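Local coordinates for protein tRNA (guanine(26)-N(2))-dimethyltransferase (PDB 2DUL) that probably transfers two methyl groups from S-adenosyl-L-methionine to the exocyclic N2 of guanine 26 in tRNA, as a class I-like methyltransferase of the Trm1 family, at residues I250-L261 with L320-L331. Sequence-based numbering, arbitrary orientation.
Sequences IYFDDKTGKFEL and LFYDTHAIGRRL
Arg330 makes the one direct hydrogen bond between 250-261 and 320-331: its NH1 lies 2.7 Å from Asp254 O, in the carbonyl plane on a lone pair, though the N-H...O angle of 141° shows a bent bond. An extended chain from CG to NE carries the guanidinium over the turn, CD passing 3.6 Å from Gly257 N. One guanidinium face receives the edge of Phe252, CE2 standing 3.6 Å from Arg330 NH2 with the planes 84° apart. NH2 is also claimed by a salt bridge to Glu190, whereas the carboxylate of Asp254 turns to Arg188. With an alanine in place of Arg330, Asp254 O would probably lose its cross-segment donor, Glu190 its cationic partner here, and the edge of Phe252 the guanidinium face it meets.

Gly257, at positive phi, fits where a CB would clash with Ile327 CG1. Gly257 O accepts a hydrogen bond from a water that also donates to Phe321 O, its own oxygen 3.1 Å from that atom. A second water donates to Phe259 O and is hydrogen-bonded to Tyr322 OH at 2.6 Å. Phe321 N is buried with no partner in the model. Phe259 lays one face against Leu320, whose CB is 3.9 Å from the ring centroid, and the second water sits over the opposite face; Tyr322 lies slid aside from that ring, planes at 20°.

Within 250-261, Asp253 O accepts from both Thr256 N and Gly257 N, and Asp253 OD1 from Lys255 N in an Asx turn. Asp323 N-caps helix 324-331, its OD1 accepting from Ala326 N at 2.9 Å. The contact thus packs a beta-hairpin, strands 247-252 and 259-263 with their turn, against that helix and the 320-323 segment leading into it, away from the predicted S-adenosylmethionine site.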
ATOM      1  N   ILE A 250      -3.913  11.731 -16.196  1.00 20.14           N
ATOM      2  CA  ILE A 250      -5.276  12.149 -15.919  1.00 19.15           C
ATOM      3  C   ILE A 250      -5.433  13.634 -16.224  1.00 19.38           C
ATOM      4  O   ILE A 250      -4.535  14.431 -15.953  1.00 18.30           O
ATOM      5  CB  ILE A 250      -5.628  11.949 -14.428  1.00 20.96           C
ATOM      6  CG1 ILE A 250      -5.540  10.467 -14.065  1.00 20.10           C
ATOM      7  CG2 ILE A 250      -7.014  12.516 -14.139  1.00 21.00           C
ATOM      8  CD1 ILE A 250      -5.422  10.223 -12.574  1.00 19.39           C
ATOM      9  N   TYR A 251      -6.576  13.986 -16.799  1.00 18.82           N
ATOM     10  CA  TYR A 251      -6.910  15.364 -17.105  1.00 18.84           C
ATOM     11  C   TYR A 251      -8.146  15.616 -16.254  1.00 21.06           C
ATOM     12  O   TYR A 251      -9.043  14.774 -16.180  1.00 22.43           O
ATOM     13  CB  TYR A 251      -7.209  15.511 -18.591  1.00 19.86           C
ATOM     14  CG  TYR A 251      -5.981  15.269 -19.445  1.00 18.30           C
ATOM     15  CD1 TYR A 251      -5.025  16.269 -19.618  1.00 18.85           C
ATOM     16  CD2 TYR A 251      -5.764  14.032 -20.053  1.00 20.27           C
ATOM     17  CE1 TYR A 251      -3.882  16.051 -20.377  1.00 18.16           C
ATOM     18  CE2 TYR A 251      -4.620  13.794 -20.813  1.00 19.43           C
ATOM     19  CZ  TYR A 251      -3.682  14.811 -20.971  1.00 20.39           C
ATOM     20  OH  TYR A 251      -2.547  14.596 -21.711  1.00 19.73           O
ATOM     21  N   PHE A 252      -8.187  16.770 -15.605  1.00 19.54           N
ATOM     22  CA  PHE A 252      -9.289  17.088 -14.706  1.00 21.11           C
ATOM     23  C   PHE A 252      -9.826  18.492 -14.953  1.00 23.04           C
ATOM     24  O   PHE A 252      -9.064  19.455 -14.999  1.00 23.15           O
ATOM     25  CB  PHE A 252      -8.785  16.964 -13.265  1.00 22.64           C
ATOM     26  CG  PHE A 252      -9.851  17.132 -12.217  1.00 22.54           C
ATOM     27  CD1 PHE A 252     -10.738  16.097 -11.930  1.00 23.41           C
ATOM     28  CD2 PHE A 252      -9.945  18.318 -11.495  1.00 23.81           C
ATOM     29  CE1 PHE A 252     -11.702  16.240 -10.931  1.00 23.94           C
ATOM     30  CE2 PHE A 252     -10.906  18.473 -10.495  1.00 22.90           C
ATOM     31  CZ  PHE A 252     -11.785  17.431 -10.212  1.00 22.39           C
ATOM     32  N   ASP A 253     -11.141  18.606 -15.118  1.00 22.42           N
ATOM     33  CA  ASP A 253     -11.766  19.907 -15.350  1.00 24.97           C
ATOM     34  C   ASP A 253     -12.229  20.458 -14.004  1.00 23.82           C
ATOM     35  O   ASP A 253     -13.167  19.935 -13.411  1.00 22.77           O
ATOM     36  CB  ASP A 253     -12.973  19.765 -16.276  1.00 25.97           C
ATOM     37  CG  ASP A 253     -13.486  21.108 -16.783  1.00 30.07           C
ATOM     38  OD1 ASP A 253     -13.381  22.123 -16.051  1.00 30.03           O
ATOM     39  OD2 ASP A 253     -14.011  21.143 -17.914  1.00 31.77           O
ATOM     40  N   ASP A 254     -11.577  21.516 -13.532  1.00 24.70           N
ATOM     41  CA  ASP A 254     -11.918  22.109 -12.239  1.00 27.53           C
ATOM     42  C   ASP A 254     -13.327  22.688 -12.150  1.00 26.39           C
ATOM     43  O   ASP A 254     -13.871  22.844 -11.056  1.00 26.20           O
ATOM     44  CB  ASP A 254     -10.920  23.210 -11.877  1.00 32.44           C
ATOM     45  CG  ASP A 254      -9.499  22.702 -11.782  1.00 37.59           C
ATOM     46  OD1 ASP A 254      -9.263  21.700 -11.074  1.00 38.88           O
ATOM     47  OD2 ASP A 254      -8.613  23.313 -12.414  1.00 44.04           O
ATOM     48  N   LYS A 255     -13.917  23.016 -13.291  1.00 25.31           N
ATOM     49  CA  LYS A 255     -15.253  23.592 -13.286  1.00 26.79           C
ATOM     50  C   LYS A 255     -16.378  22.565 -13.320  1.00 26.49           C
ATOM     51  O   LYS A 255     -17.531  22.895 -13.035  1.00 26.10           O
ATOM     52  CB  LYS A 255     -15.406  24.570 -14.456  1.00 28.71           C
ATOM     53  CG  LYS A 255     -14.559  25.831 -14.310  1.00 30.96           C
ATOM     54  CD  LYS A 255     -14.892  26.884 -15.359  1.00 37.16           C
ATOM     55  CE  LYS A 255     -14.418  26.488 -16.748  1.00 38.68           C
ATOM     56  NZ  LYS A 255     -15.091  25.261 -17.257  1.00 41.76           N
ATOM     57  N   THR A 256     -16.043  21.317 -13.632  1.00 26.16           N
ATOM     58  CA  THR A 256     -17.057  20.271 -13.733  1.00 23.86           C
ATOM     59  C   THR A 256     -16.804  18.989 -12.938  1.00 23.16           C
ATOM     60  O   THR A 256     -17.747  18.273 -12.609  1.00 23.60           O
ATOM     61  CB  THR A 256     -17.264  19.864 -15.200  1.00 24.63           C
ATOM     62  OG1 THR A 256     -16.078  19.222 -15.686  1.00 22.36           O
ATOM     63  CG2 THR A 256     -17.558  21.086 -16.061  1.00 23.47           C
ATOM     64  N   GLY A 257     -15.547  18.691 -12.638  1.00 20.03           N
ATOM     65  CA  GLY A 257     -15.254  17.475 -11.904  1.00 19.96           C
ATOM     66  C   GLY A 257     -15.109  16.299 -12.858  1.00 21.36           C
ATOM     67  O   GLY A 257     -14.905  15.164 -12.438  1.00 21.88           O
ATOM     68  N   LYS A 258     -15.219  16.569 -14.153  1.00 21.37           N
ATOM     69  CA  LYS A 258     -15.074  15.516 -15.149  1.00 23.01           C
ATOM     70  C   LYS A 258     -13.596  15.210 -15.362  1.00 23.46           C
ATOM     71  O   LYS A 258     -12.769  16.121 -15.411  1.00 23.76           O
ATOM     72  CB  LYS A 258     -15.695  15.937 -16.481  1.00 23.72           C
ATOM     73  CG  LYS A 258     -15.565  14.874 -17.573  1.00 28.12           C
ATOM     74  CD  LYS A 258     -16.240  15.310 -18.862  1.00 32.95           C
ATOM     75  CE  LYS A 258     -16.101  14.245 -19.944  1.00 36.04           C
ATOM     76  NZ  LYS A 258     -14.667  13.937 -20.210  1.00 37.89           N
ATOM     77  N   PHE A 259     -13.266  13.927 -15.482  1.00 22.39           N
ATOM     78  CA  PHE A 259     -11.887  13.523 -15.704  1.00 22.47           C
ATOM     79  C   PHE A 259     -11.760  12.798 -17.035  1.00 21.99           C
ATOM     80  O   PHE A 259     -12.743  12.287 -17.570  1.00 21.60           O
ATOM     81  CB  PHE A 259     -11.389  12.622 -14.555  1.00 19.50           C
ATOM     82  CG  PHE A 259     -12.113  11.298 -14.436  1.00 18.91           C
ATOM     83  CD1 PHE A 259     -11.869  10.263 -15.339  1.00 19.34           C
ATOM     84  CD2 PHE A 259     -13.027  11.083 -13.409  1.00 17.25           C
ATOM     85  CE1 PHE A 259     -12.524   9.031 -15.213  1.00 19.35           C
ATOM     86  CE2 PHE A 259     -13.687   9.858 -13.275  1.00 18.27           C
ATOM     87  CZ  PHE A 259     -13.436   8.828 -14.181  1.00 19.07           C
ATOM     88  N   GLU A 260     -10.546  12.778 -17.570  1.00 21.71           N
ATOM     89  CA  GLU A 260     -10.258  12.099 -18.831  1.00 22.89           C
ATOM     90  C   GLU A 260      -9.013  11.267 -18.570  1.00 22.17           C
ATOM     91  O   GLU A 260      -8.161  11.656 -17.769  1.00 20.38           O
ATOM     92  CB  GLU A 260      -9.954  13.104 -19.945  1.00 24.00           C
ATOM     93  CG  GLU A 260     -10.936  14.258 -20.055  1.00 29.16           C
ATOM     94  CD  GLU A 260     -10.545  15.253 -21.135  1.00 31.99           C
ATOM     95  OE1 GLU A 260      -9.339  15.340 -21.461  1.00 29.37           O
ATOM     96  OE2 GLU A 260     -11.443  15.953 -21.648  1.00 34.85           O
ATOM     97  N   LEU A 261      -8.899  10.129 -19.243  1.00 19.38           N
ATOM     98  CA  LEU A 261      -7.740   9.274 -19.056  1.00 20.77           C
ATOM     99  C   LEU A 261      -6.947   9.159 -20.350  1.00 20.83           C
ATOM    100  O   LEU A 261      -7.520   9.115 -21.435  1.00 19.20           O
ATOM    101  CB  LEU A 261      -8.175   7.869 -18.628  1.00 20.55           C
ATOM    102  CG  LEU A 261      -9.137   7.747 -17.444  1.00 23.30           C
ATOM    103  CD1 LEU A 261      -9.540   6.287 -17.279  1.00 21.78           C
ATOM    104  CD2 LEU A 261      -8.475   8.281 -16.177  1.00 20.04           C
ATOM    105  N   LEU A 320     -10.367   6.033 -11.048  1.00 19.13           N
ATOM    106  CA  LEU A 320     -11.060   7.182 -10.480  1.00 18.62           C
ATOM    107  C   LEU A 320     -12.540   7.003 -10.125  1.00 20.39           C
ATOM    108  O   LEU A 320     -13.076   5.889 -10.121  1.00 19.21           O
ATOM    109  CB  LEU A 320     -10.864   8.391 -11.409  1.00 17.92           C
ATOM    110  CG  LEU A 320      -9.389   8.614 -11.789  1.00 19.40           C
ATOM    111  CD1 LEU A 320      -9.240   9.866 -12.649  1.00 18.26           C
ATOM    112  CD2 LEU A 320      -8.542   8.730 -10.516  1.00 19.27           C
ATOM    113  N   PHE A 321     -13.194   8.113  -9.805  1.00 19.35           N
ATOM    114  CA  PHE A 321     -14.595   8.084  -9.406  1.00 20.99           C
ATOM    115  C   PHE A 321     -15.181   9.484  -9.430  1.00 20.09           C
ATOM    116  O   PHE A 321     -14.477  10.454  -9.713  1.00 19.15           O
ATOM    117  CB  PHE A 321     -14.710   7.497  -7.995  1.00 20.23           C
ATOM    118  CG  PHE A 321     -13.938   8.262  -6.948  1.00 22.16           C
ATOM    119  CD1 PHE A 321     -14.540   9.292  -6.229  1.00 21.24           C
ATOM    120  CD2 PHE A 321     -12.604   7.951  -6.682  1.00 21.04           C
ATOM    121  CE1 PHE A 321     -13.824  10.002  -5.256  1.00 21.57           C
ATOM    122  CE2 PHE A 321     -11.879   8.651  -5.714  1.00 22.94           C
ATOM    123  CZ  PHE A 321     -12.491   9.680  -4.998  1.00 22.27           C
ATOM    124  N   TYR A 322     -16.472   9.584  -9.140  1.00 20.32           N
ATOM    125  CA  TYR A 322     -17.145  10.874  -9.117  1.00 20.79           C
ATOM    126  C   TYR A 322     -17.571  11.165  -7.685  1.00 21.19           C
ATOM    127  O   TYR A 322     -18.261  10.363  -7.062  1.00 19.77           O
ATOM    128  CB  TYR A 322     -18.368  10.859 -10.044  1.00 20.82           C
ATOM    129  CG  TYR A 322     -18.021  10.594 -11.498  1.00 21.13           C
ATOM    130  CD1 TYR A 322     -17.142  11.430 -12.186  1.00 22.01           C
ATOM    131  CD2 TYR A 322     -18.540   9.489 -12.171  1.00 22.92           C
ATOM    132  CE1 TYR A 322     -16.786  11.169 -13.511  1.00 20.66           C
ATOM    133  CE2 TYR A 322     -18.189   9.221 -13.498  1.00 23.85           C
ATOM    134  CZ  TYR A 322     -17.311  10.064 -14.158  1.00 21.83           C
ATOM    135  OH  TYR A 322     -16.948   9.798 -15.464  1.00 22.20           O
ATOM    136  N   ASP A 323     -17.138  12.307  -7.163  1.00 21.85           N
ATOM    137  CA  ASP A 323     -17.481  12.700  -5.800  1.00 23.99           C
ATOM    138  C   ASP A 323     -18.744  13.555  -5.868  1.00 23.98           C
ATOM    139  O   ASP A 323     -18.706  14.691  -6.331  1.00 22.86           O
ATOM    140  CB  ASP A 323     -16.328  13.487  -5.182  1.00 24.99           C
ATOM    141  CG  ASP A 323     -16.516  13.728  -3.695  1.00 29.82           C
ATOM    142  OD1 ASP A 323     -17.417  14.513  -3.324  1.00 28.31           O
ATOM    143  OD2 ASP A 323     -15.765  13.117  -2.901  1.00 31.53           O
ATOM    144  N   THR A 324     -19.862  12.995  -5.416  1.00 26.07           N
ATOM    145  CA  THR A 324     -21.145  13.691  -5.454  1.00 28.46           C
ATOM    146  C   THR A 324     -21.111  15.065  -4.791  1.00 28.57           C
ATOM    147  O   THR A 324     -21.702  16.021  -5.293  1.00 28.99           O
ATOM    148  CB  THR A 324     -22.252  12.850  -4.783  1.00 29.19           C
ATOM    149  OG1 THR A 324     -22.285  11.543  -5.375  1.00 31.52           O
ATOM    150  CG2 THR A 324     -23.606  13.511  -4.985  1.00 30.29           C
ATOM    151  N   HIS A 325     -20.420  15.165  -3.664  1.00 30.15           N
ATOM    152  CA  HIS A 325     -20.337  16.434  -2.955  1.00 31.30           C
ATOM    153  C   HIS A 325     -19.528  17.472  -3.735  1.00 29.28           C
ATOM    154  O   HIS A 325     -20.024  18.558  -4.034  1.00 28.01           O
ATOM    155  CB  HIS A 325     -19.724  16.219  -1.571  1.00 35.54           C
ATOM    156  CG  HIS A 325     -19.706  17.453  -0.727  1.00 41.94           C
ATOM    157  ND1 HIS A 325     -18.783  18.461  -0.901  1.00 45.09           N
ATOM    158  CD2 HIS A 325     -20.529  17.864   0.267  1.00 44.67           C
ATOM    159  CE1 HIS A 325     -19.037  19.440  -0.049  1.00 45.24           C
ATOM    160  NE2 HIS A 325     -20.092  19.102   0.670  1.00 45.40           N
ATOM    161  N   ALA A 326     -18.290  17.131  -4.075  1.00 27.81           N
ATOM    162  CA  ALA A 326     -17.423  18.049  -4.811  1.00 26.73           C
ATOM    163  C   ALA A 326     -18.020  18.478  -6.152  1.00 25.99           C
ATOM    164  O   ALA A 326     -17.952  19.651  -6.518  1.00 24.79           O
ATOM    165  CB  ALA A 326     -16.049  17.414  -5.026  1.00 25.99           C
ATOM    166  N   ILE A 327     -18.598  17.532  -6.887  1.00 24.98           N
ATOM    167  CA  ILE A 327     -19.189  17.852  -8.179  1.00 24.88           C
ATOM    168  C   ILE A 327     -20.363  18.804  -7.993  1.00 25.10           C
ATOM    169  O   ILE A 327     -20.578  19.704  -8.804  1.00 24.86           O
ATOM    170  CB  ILE A 327     -19.651  16.578  -8.922  1.00 26.00           C
ATOM    171  CG1 ILE A 327     -18.423  15.752  -9.327  1.00 27.74           C
ATOM    172  CG2 ILE A 327     -20.465  16.955 -10.155  1.00 26.27           C
ATOM    173  CD1 ILE A 327     -18.740  14.470 -10.086  1.00 27.36           C
ATOM    174  N   GLY A 328     -21.119  18.605  -6.919  1.00 25.80           N
ATOM    175  CA  GLY A 328     -22.234  19.489  -6.641  1.00 26.83           C
ATOM    176  C   GLY A 328     -21.732  20.916  -6.461  1.00 27.88           C
ATOM    177  O   GLY A 328     -22.335  21.863  -6.974  1.00 27.10           O
ATOM    178  N   ARG A 329     -20.625  21.077  -5.741  1.00 26.88           N
ATOM    179  CA  ARG A 329     -20.065  22.410  -5.515  1.00 29.41           C
ATOM    180  C   ARG A 329     -19.472  23.016  -6.787  1.00 28.74           C
ATOM    181  O   ARG A 329     -19.610  24.217  -7.030  1.00 28.18           O
ATOM    182  CB  ARG A 329     -18.988  22.369  -4.423  1.00 31.62           C
ATOM    183  CG  ARG A 329     -19.501  21.941  -3.060  1.00 34.58           C
ATOM    184  CD  ARG A 329     -18.425  22.041  -1.984  1.00 39.95           C
ATOM    185  NE  ARG A 329     -18.050  23.422  -1.685  1.00 44.22           N
ATOM    186  CZ  ARG A 329     -17.107  24.102  -2.329  1.00 46.74           C
ATOM    187  NH1 ARG A 329     -16.430  23.527  -3.313  1.00 49.36           N
ATOM    188  NH2 ARG A 329     -16.845  25.359  -1.993  1.00 46.77           N
ATOM    189  N   ARG A 330     -18.814  22.189  -7.596  1.00 26.71           N
ATOM    190  CA  ARG A 330     -18.206  22.669  -8.835  1.00 25.99           C
ATOM    191  C   ARG A 330     -19.257  23.120  -9.845  1.00 26.22           C
ATOM    192  O   ARG A 330     -19.139  24.194 -10.436  1.00 26.55           O
ATOM    193  CB  ARG A 330     -17.323  21.578  -9.459  1.00 25.95           C
ATOM    194  CG  ARG A 330     -16.084  21.228  -8.638  1.00 27.80           C
ATOM    195  CD  ARG A 330     -15.209  20.187  -9.340  1.00 28.29           C
ATOM    196  NE  ARG A 330     -14.080  19.771  -8.505  1.00 27.76           N
ATOM    197  CZ  ARG A 330     -13.005  20.516  -8.252  1.00 29.66           C
ATOM    198  NH1 ARG A 330     -12.889  21.733  -8.773  1.00 28.91           N
ATOM    199  NH2 ARG A 330     -12.049  20.050  -7.457  1.00 28.74           N
ATOM    200  N   LEU A 331     -20.287  22.301 -10.039  1.00 26.57           N
ATOM    201  CA  LEU A 331     -21.351  22.620 -10.986  1.00 27.59           C
ATOM    202  C   LEU A 331     -22.385  23.584 -10.404  1.00 27.60           C
ATOM    203  O   LEU A 331     -23.156  24.199 -11.145  1.00 26.12           O
ATOM    204  CB  LEU A 331     -22.058  21.336 -11.440  1.00 25.50           C
ATOM    205  CG  LEU A 331     -21.234  20.351 -12.277  1.00 27.96           C
ATOM    206  CD1 LEU A 331     -22.049  19.092 -12.534  1.00 27.96           C
ATOM    207  CD2 LEU A 331     -20.828  21.007 -13.593  1.00 25.99           C
TER
HETATM  208  O   HOH W   1     -14.299  13.431 -10.625  1.00 32.77           O
HETATM  209  O   HOH W   2     -15.287  11.329 -16.648  1.00 21.03           O